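PDB 6I60: alpha-rhamnosidase from Dictyoglomus thermophilum, which probably hydrolyses terminal non-reducing alpha-L-rhamnose residues from alpha-L-rhamnosides, as other bacterial alpha-L-rhamnosidases do. Local coordinates for residues Q220-K225 with I548-S553; G505-A510 with G542-V547. All blocks are in the same frame, centred on the assembly; numbering follows the deposited sequence.

Both contacts involve the loop between helix 524-535 and helix 559-562, with centres about 11 Å apart. Contact 2 is the more interior: six of its seven touching residues are buried, and it joins 542-547 to the start of helix 507-512 within the six-hairpin glycosidase domain. Contact 1 is partly buried and brings 548-553 against 220-225 of the alpha-L-rhamnosidase N-terminal domain. Their chemistry differs accordingly: contact 1 meets through proline rings and a tyrosine hydroxyl, contact 2 through a backbone hydrogen bond, a CH-pi contact and methionine packing. The two are coupled directly, since Ile548 N lies 2.7 Å from Gly505 O, a probable hydrogen bond.

Contact 1: residues Q220-K225 with I548-S553; sequences QTDYKK and IPPYWS
Tyr551 reaches 220-225 end-on, its hydroxyl leading in beside the backbone of Gln220 and Thr221 and the CZ and CE1 side of its ring following toward Thr221 O. Tyr551 OH stands 3.0 Å from Thr221 O. Gln220 CB is 3.3 Å from Tyr551 OH; Thr221 N is also near, but its angle is too poor for a hydrogen bond. With CG anti to the carbonyl carbon (chi1 -53°), the phenol extends to the other segment although its CB does not point there. Tyr551 has the largest share of the interface, 70 of the 242 Å² buried in total.

The two tyrosines do not stack. Tyr223 CE2 lies at the edge of the Tyr551 ring, near its plane and 4.4 Å from Tyr551 CE1. One face of Tyr223 instead receives Thr221 O, 3.4 Å above the ring centre.

The contact is loop against loop, joining the alpha-L-rhamnosidase N-terminal domain to the six-hairpin glycosidase domain, the helical (alpha/alpha)6 barrel of this family. Asp222 closes an Asx turn by accepting Lys224 N at OD1 from above the carboxylate plane, and the chain makes an inverse gamma turn about Pro550, with a weak bond from Tyr551 N to Pro549 O. Pro549, preceded by a cis peptide bond, directs its ring at the opposing backbone: Pro549 CG is 3.7 Å from Thr221 CA, and Pro549 CB is 3.8 Å from Asp222 N. The Asp222 and Pro550 side chains cross at about a right angle, with Asp222 OD2 at 4.2 Å from Pro550 CG. Beyond the pair, Lys529 of helix 524-535 hydrogen-bonds to Gln220 O, and Tyr258 meets the Tyr551 ring.

Contact 2: residues G505-A510 with G542-V547; sequences GWMGDA and GSLSDV
Val547 sets CG1 over one face of the Trp506 indole, 3.5 Å from the centroid of the six-membered ring and 16° off its normal, which meets the geometry of a CH-pi contact. Val547 and Met507 lose the most surface here, 69 and 65 Å², with Asp546 and Trp506 close behind. The methyl is placed by a chi1 of -43°, which turns CG1 to the backbone N side of Val547. Asp546 CB lies 3.7 Å from Trp506 CZ3, a second touch at the indole, while the Asp546 carboxylate is held elsewhere by Lys609, Tyr610 and the backbone N of Asp558. Replacing Trp506 with an alanine would probably leave the Val547 methyl without its aromatic face and Glu502 without the indole N-H it accepts.

Trp506 is also the N-cap residue of helix 507-512, and its backbone forms a single beta bridge with Val547. The adjacent Met507 N donates to Asp546 O at 2.7 Å with an angle of 165°. The Met507 side chain curls past Ser545 O, 3.5 Å from Met507 CG, and brings Met507 CE to 4.1 Å from Leu544 CD1. One nearly straight backbone bond thus pairs with apolar packing, consistent with a helix start held to the loop by a satisfied amide and apolar contacts, while the buried Asp546 charge is probably balanced by Lys609.

Contact 1: residues Q220-K225 with I548-S553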
ATOM      1  N   GLN A 220      -8.260   8.608  -3.630  1.00 60.87           N
ATOM      2  CA  GLN A 220      -9.410   8.753  -2.747  1.00 59.07           C
ATOM      3  C   GLN A 220      -8.970   9.381  -1.430  1.00 55.44           C
ATOM      4  O   GLN A 220      -8.132   8.820  -0.716  1.00 58.28           O
ATOM      5  CB  GLN A 220     -10.067   7.397  -2.506  1.00 59.23           C
ATOM      6  CG  GLN A 220     -10.343   6.612  -3.775  1.00 53.39           C
ATOM      7  CD  GLN A 220     -11.054   5.303  -3.501  1.00 55.70           C
ATOM      8  OE1 GLN A 220     -11.445   5.020  -2.367  1.00 55.00           O
ATOM      9  NE2 GLN A 220     -11.226   4.495  -4.541  1.00 54.42           N
ATOM     10  N   THR A 221      -9.531  10.545  -1.114  1.00 56.03           N
ATOM     11  CA  THR A 221      -9.304  11.210   0.160  1.00 54.67           C
ATOM     12  C   THR A 221     -10.615  11.825   0.623  1.00 53.46           C
ATOM     13  O   THR A 221     -11.619  11.812  -0.093  1.00 52.04           O
ATOM     14  CB  THR A 221      -8.228  12.302   0.060  1.00 55.22           C
ATOM     15  OG1 THR A 221      -8.448  13.088  -1.117  1.00 51.95           O
ATOM     16  CG2 THR A 221      -6.839  11.687   0.008  1.00 65.65           C
ATOM     17  N   ASP A 222     -10.601  12.364   1.837  1.00 53.20           N
ATOM     18  CA  ASP A 222     -11.725  13.159   2.322  1.00 55.65           C
ATOM     19  C   ASP A 222     -11.720  14.482   1.566  1.00 65.37           C
ATOM     20  O   ASP A 222     -11.007  15.420   1.934  1.00 62.30           O
ATOM     21  CB  ASP A 222     -11.624  13.375   3.828  1.00 60.20           C
ATOM     22  CG  ASP A 222     -12.833  14.093   4.396  1.00 64.47           C
ATOM     23  OD1 ASP A 222     -13.673  14.567   3.601  1.00 57.71           O
ATOM     24  OD2 ASP A 222     -12.945  14.183   5.638  1.00 67.06           O
ATOM     25  N   TYR A 223     -12.513  14.557   0.493  1.00 61.15           N
ATOM     26  CA  TYR A 223     -12.474  15.721  -0.388  1.00 59.66           C
ATOM     27  C   TYR A 223     -12.897  17.001   0.318  1.00 58.17           C
ATOM     28  O   TYR A 223     -12.580  18.095  -0.163  1.00 57.45           O
ATOM     29  CB  TYR A 223     -13.355  15.477  -1.617  1.00 57.39           C
ATOM     30  CG  TYR A 223     -13.000  14.224  -2.389  1.00 58.85           C
ATOM     31  CD1 TYR A 223     -11.833  14.152  -3.138  1.00 59.09           C
ATOM     32  CD2 TYR A 223     -13.832  13.110  -2.364  1.00 57.64           C
ATOM     33  CE1 TYR A 223     -11.503  13.005  -3.844  1.00 56.93           C
ATOM     34  CE2 TYR A 223     -13.510  11.960  -3.065  1.00 56.10           C
ATOM     35  CZ  TYR A 223     -12.345  11.913  -3.803  1.00 56.65           C
ATOM     36  OH  TYR A 223     -12.024  10.770  -4.501  1.00 55.42           O
ATOM     37  N   LYS A 224     -13.598  16.894   1.449  1.00 55.53           N
ATOM     38  CA  LYS A 224     -13.949  18.088   2.208  1.00 59.59           C
ATOM     39  C   LYS A 224     -12.747  18.650   2.957  1.00 61.39           C
ATOM     40  O   LYS A 224     -12.708  19.850   3.252  1.00 60.86           O
ATOM     41  CB  LYS A 224     -15.084  17.776   3.183  1.00 52.47           C
ATOM     42  CG  LYS A 224     -16.474  17.995   2.609  1.00 55.08           C
ATOM     43  CD  LYS A 224     -17.549  17.588   3.605  1.00 57.67           C
ATOM     44  CE  LYS A 224     -18.938  17.897   3.077  1.00 50.92           C
ATOM     45  NZ  LYS A 224     -19.982  17.133   3.812  1.00 66.40           N
ATOM     46  N   LYS A 225     -11.761  17.810   3.268  1.00 59.58           N
ATOM     47  CA  LYS A 225     -10.577  18.246   3.997  1.00 56.10           C
ATOM     48  C   LYS A 225      -9.350  18.415   3.114  1.00 59.05           C
ATOM     49  O   LYS A 225      -8.463  19.204   3.454  1.00 56.94           O
ATOM     50  CB  LYS A 225     -10.253  17.253   5.121  1.00 55.26           C
ATOM     51  CG  LYS A 225     -11.227  17.294   6.289  1.00 52.58           C
ATOM     52  CD  LYS A 225     -10.535  17.741   7.569  1.00 62.52           C
ATOM     53  CE  LYS A 225     -11.539  18.039   8.674  1.00 67.66           C
ATOM     54  NZ  LYS A 225     -11.151  19.232   9.482  1.00 66.51           N
ATOM     55  N   ILE A 548     -10.885   4.806   6.923  1.00 58.40           N
ATOM     56  CA  ILE A 548     -10.229   6.055   6.543  1.00 56.02           C
ATOM     57  C   ILE A 548      -9.897   5.978   5.057  1.00 61.19           C
ATOM     58  O   ILE A 548      -9.228   5.026   4.629  1.00 57.58           O
ATOM     59  CB  ILE A 548      -8.962   6.312   7.377  1.00 60.59           C
ATOM     60  CG1 ILE A 548      -9.257   6.212   8.876  1.00 55.42           C
ATOM     61  CG2 ILE A 548      -8.372   7.669   7.037  1.00 60.03           C
ATOM     62  CD1 ILE A 548     -10.021   7.380   9.432  1.00 50.82           C
ATOM     63  N   PRO A 549     -10.335   6.941   4.228  1.00 59.49           N
ATOM     64  CA  PRO A 549     -11.146   8.124   4.549  1.00 56.19           C
ATOM     65  C   PRO A 549     -12.549   7.777   5.045  1.00 60.73           C
ATOM     66  O   PRO A 549     -13.091   6.740   4.663  1.00 60.58           O
ATOM     67  CB  PRO A 549     -11.219   8.874   3.213  1.00 54.68           C
ATOM     68  CG  PRO A 549     -10.076   8.356   2.415  1.00 59.89           C
ATOM     69  CD  PRO A 549      -9.943   6.924   2.810  1.00 60.41           C
ATOM     70  N   PRO A 550     -13.127   8.636   5.886  1.00 61.81           N
ATOM     71  CA  PRO A 550     -14.404   8.311   6.547  1.00 58.08           C
ATOM     72  C   PRO A 550     -15.617   8.548   5.653  1.00 54.62           C
ATOM     73  O   PRO A 550     -16.514   9.334   5.970  1.00 65.23           O
ATOM     74  CB  PRO A 550     -14.382   9.239   7.767  1.00 56.06           C
ATOM     75  CG  PRO A 550     -13.629  10.435   7.299  1.00 57.00           C
ATOM     76  CD  PRO A 550     -12.599   9.945   6.313  1.00 57.02           C
ATOM     77  N   TYR A 551     -15.651   7.860   4.508  1.00 50.28           N
ATOM     78  CA  TYR A 551     -16.873   7.834   3.714  1.00 52.11           C
ATOM     79  C   TYR A 551     -18.014   7.216   4.512  1.00 57.96           C
ATOM     80  O   TYR A 551     -19.166   7.654   4.413  1.00 57.39           O
ATOM     81  CB  TYR A 551     -16.642   7.070   2.411  1.00 55.26           C
ATOM     82  CG  TYR A 551     -15.458   7.570   1.613  1.00 59.81           C
ATOM     83  CD1 TYR A 551     -15.476   8.828   1.024  1.00 58.59           C
ATOM     84  CD2 TYR A 551     -14.322   6.787   1.451  1.00 58.23           C
ATOM     85  CE1 TYR A 551     -14.395   9.292   0.294  1.00 56.79           C
ATOM     86  CE2 TYR A 551     -13.235   7.242   0.726  1.00 54.76           C
ATOM     87  CZ  TYR A 551     -13.279   8.494   0.148  1.00 58.84           C
ATOM     88  OH  TYR A 551     -12.202   8.950  -0.576  1.00 65.08           O
ATOM     89  N   TRP A 552     -17.706   6.195   5.309  1.00 59.49           N
ATOM     90  CA  TRP A 552     -18.596   5.693   6.345  1.00 57.94           C
ATOM     91  C   TRP A 552     -18.094   6.219   7.684  1.00 67.13           C
ATOM     92  O   TRP A 552     -16.969   5.910   8.092  1.00 58.35           O
ATOM     93  CB  TRP A 552     -18.631   4.165   6.353  1.00 60.70           C
ATOM     94  CG  TRP A 552     -19.245   3.537   5.139  1.00 64.20           C
ATOM     95  CD1 TRP A 552     -19.914   4.168   4.133  1.00 64.60           C
ATOM     96  CD2 TRP A 552     -19.244   2.143   4.808  1.00 60.00           C
ATOM     97  NE1 TRP A 552     -20.331   3.253   3.194  1.00 54.96           N
ATOM     98  CE2 TRP A 552     -19.931   2.003   3.586  1.00 59.30           C
ATOM     99  CE3 TRP A 552     -18.728   1.001   5.428  1.00 54.56           C
ATOM    100  CZ2 TRP A 552     -20.117   0.766   2.972  1.00 62.77           C
ATOM    101  CZ3 TRP A 552     -18.915  -0.226   4.817  1.00 61.18           C
ATOM    102  CH2 TRP A 552     -19.603  -0.334   3.602  1.00 60.39           C
ATOM    103  N   SER A 553     -18.915   7.017   8.362  1.00 66.04           N
ATOM    104  CA  SER A 553     -18.512   7.607   9.633  1.00 62.17           C
ATOM    105  C   SER A 553     -18.736   6.590  10.747  1.00 64.50           C
ATOM    106  O   SER A 553     -19.878   6.327  11.138  1.00 71.67           O
ATOM    107  CB  SER A 553     -19.288   8.894   9.899  1.00 72.52           C
ATOM    108  OG  SER A 553     -18.596  10.019   9.386  1.00 74.53           O
TER

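Contact 2: residues G505-A510 with G542-V547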
ATOM      1  N   GLY A 505     -11.492   1.885   3.440  1.00 60.70           N
ATOM      2  CA  GLY A 505     -10.182   1.845   4.057  1.00 56.95           C
ATOM      3  C   GLY A 505     -10.236   1.474   5.524  1.00 58.13           C
ATOM      4  O   GLY A 505      -9.925   2.298   6.390  1.00 58.31           O
ATOM      5  N   TRP A 506     -10.632   0.235   5.813  1.00 55.50           N
ATOM      6  CA  TRP A 506     -10.729  -0.220   7.192  1.00 52.18           C
ATOM      7  C   TRP A 506      -9.356  -0.210   7.855  1.00 54.05           C
ATOM      8  O   TRP A 506      -8.388  -0.757   7.320  1.00 51.66           O
ATOM      9  CB  TRP A 506     -11.339  -1.619   7.243  1.00 54.39           C
ATOM     10  CG  TRP A 506     -12.820  -1.632   7.005  1.00 54.59           C
ATOM     11  CD1 TRP A 506     -13.457  -1.756   5.805  1.00 58.67           C
ATOM     12  CD2 TRP A 506     -13.847  -1.517   7.995  1.00 53.68           C
ATOM     13  NE1 TRP A 506     -14.820  -1.724   5.986  1.00 53.92           N
ATOM     14  CE2 TRP A 506     -15.085  -1.579   7.322  1.00 54.50           C
ATOM     15  CE3 TRP A 506     -13.844  -1.365   9.385  1.00 52.88           C
ATOM     16  CZ2 TRP A 506     -16.304  -1.494   7.991  1.00 48.28           C
ATOM     17  CZ3 TRP A 506     -15.053  -1.283  10.046  1.00 48.97           C
ATOM     18  CH2 TRP A 506     -16.267  -1.346   9.349  1.00 45.87           C
ATOM     19  N   MET A 507      -9.283   0.414   9.032  1.00 55.53           N
ATOM     20  CA  MET A 507      -7.998   0.634   9.689  1.00 50.45           C
ATOM     21  C   MET A 507      -7.393  -0.659  10.220  1.00 55.41           C
ATOM     22  O   MET A 507      -6.165  -0.802  10.239  1.00 56.82           O
ATOM     23  CB  MET A 507      -8.167   1.643  10.822  1.00 50.54           C
ATOM     24  CG  MET A 507      -8.349   3.071  10.349  1.00 49.85           C
ATOM     25  SD  MET A 507      -6.772   3.916  10.152  1.00 56.62           S
ATOM     26  CE  MET A 507      -6.500   4.498  11.828  1.00 53.05           C
ATOM     27  N   GLY A 508      -8.226  -1.604  10.660  1.00 57.50           N
ATOM     28  CA  GLY A 508      -7.696  -2.835  11.225  1.00 54.55           C
ATOM     29  C   GLY A 508      -6.999  -3.699  10.190  1.00 55.01           C
ATOM     30  O   GLY A 508      -5.895  -4.201  10.423  1.00 49.70           O
ATOM     31  N   ASP A 509      -7.635  -3.884   9.031  1.00 51.10           N
ATOM     32  CA  ASP A 509      -7.035  -4.700   7.983  1.00 53.19           C
ATOM     33  C   ASP A 509      -5.741  -4.086   7.469  1.00 57.10           C
ATOM     34  O   ASP A 509      -4.802  -4.813   7.123  1.00 52.26           O
ATOM     35  CB  ASP A 509      -8.026  -4.892   6.835  1.00 51.42           C
ATOM     36  CG  ASP A 509      -9.391  -5.345   7.315  1.00 65.74           C
ATOM     37  OD1 ASP A 509      -9.792  -4.948   8.429  1.00 61.85           O
ATOM     38  OD2 ASP A 509     -10.061  -6.100   6.578  1.00 74.53           O
ATOM     39  N   ALA A 510      -5.669  -2.753   7.419  1.00 55.88           N
ATOM     40  CA  ALA A 510      -4.458  -2.094   6.943  1.00 51.79           C
ATOM     41  C   ALA A 510      -3.324  -2.202   7.951  1.00 58.76           C
ATOM     42  O   ALA A 510      -2.151  -2.247   7.561  1.00 63.38           O
ATOM     43  CB  ALA A 510      -4.750  -0.627   6.630  1.00 50.90           C
ATOM     44  N   GLY A 542      -9.295  13.455  19.653  1.00 52.72           N
ATOM     45  CA  GLY A 542      -8.323  12.432  19.331  1.00 53.81           C
ATOM     46  C   GLY A 542      -8.895  11.159  18.755  1.00 55.63           C
ATOM     47  O   GLY A 542      -8.139  10.204  18.542  1.00 51.58           O
ATOM     48  N   SER A 543     -10.200  11.116  18.489  1.00 57.96           N
ATOM     49  CA  SER A 543     -10.835   9.908  17.986  1.00 57.31           C
ATOM     50  C   SER A 543     -10.461   9.661  16.526  1.00 54.92           C
ATOM     51  O   SER A 543     -10.074  10.570  15.788  1.00 52.79           O
ATOM     52  CB  SER A 543     -12.355  10.005  18.120  1.00 55.54           C
ATOM     53  OG  SER A 543     -12.802   9.407  19.323  1.00 59.42           O
ATOM     54  N   LEU A 544     -10.590   8.402  16.115  1.00 55.71           N
ATOM     55  CA  LEU A 544     -10.325   7.990  14.745  1.00 51.50           C
ATOM     56  C   LEU A 544     -11.455   7.097  14.259  1.00 49.15           C
ATOM     57  O   LEU A 544     -12.082   6.380  15.043  1.00 54.33           O
ATOM     58  CB  LEU A 544      -8.985   7.252  14.625  1.00 45.54           C
ATOM     59  CG  LEU A 544      -7.732   8.081  14.909  1.00 46.65           C
ATOM     60  CD1 LEU A 544      -6.494   7.198  14.947  1.00 49.34           C
ATOM     61  CD2 LEU A 544      -7.587   9.170  13.868  1.00 44.02           C
ATOM     62  N   SER A 545     -11.710   7.146  12.955  1.00 52.04           N
ATOM     63  CA  SER A 545     -12.750   6.334  12.344  1.00 53.37           C
ATOM     64  C   SER A 545     -12.219   4.944  12.011  1.00 52.40           C
ATOM     65  O   SER A 545     -11.028   4.758  11.749  1.00 45.14           O
ATOM     66  CB  SER A 545     -13.287   7.001  11.078  1.00 47.73           C
ATOM     67  OG  SER A 545     -14.551   6.472  10.719  1.00 53.70           O
ATOM     68  N   ASP A 546     -13.125   3.962  12.027  1.00 52.63           N
ATOM     69  CA  ASP A 546     -12.728   2.598  11.698  1.00 55.14           C
ATOM     70  C   ASP A 546     -12.376   2.455  10.222  1.00 60.85           C
ATOM     71  O   ASP A 546     -11.607   1.559   9.856  1.00 59.59           O
ATOM     72  CB  ASP A 546     -13.832   1.616  12.084  1.00 53.36           C
ATOM     73  CG  ASP A 546     -13.757   1.200  13.541  1.00 54.91           C
ATOM     74  OD1 ASP A 546     -12.649   1.247  14.117  1.00 55.40           O
ATOM     75  OD2 ASP A 546     -14.804   0.828  14.111  1.00 57.34           O
ATOM     76  N   VAL A 547     -12.924   3.318   9.364  1.00 52.77           N
ATOM     77  CA  VAL A 547     -12.540   3.377   7.960  1.00 52.55           C
ATOM     78  C   VAL A 547     -11.985   4.767   7.667  1.00 54.56           C
ATOM     79  O   VAL A 547     -12.515   5.778   8.143  1.00 46.66           O
ATOM     80  CB  VAL A 547     -13.713   3.023   7.015  1.00 52.43           C
ATOM     81  CG1 VAL A 547     -14.477   1.822   7.545  1.00 54.28           C
ATOM     82  CG2 VAL A 547     -14.654   4.195   6.813  1.00 57.68           C
TER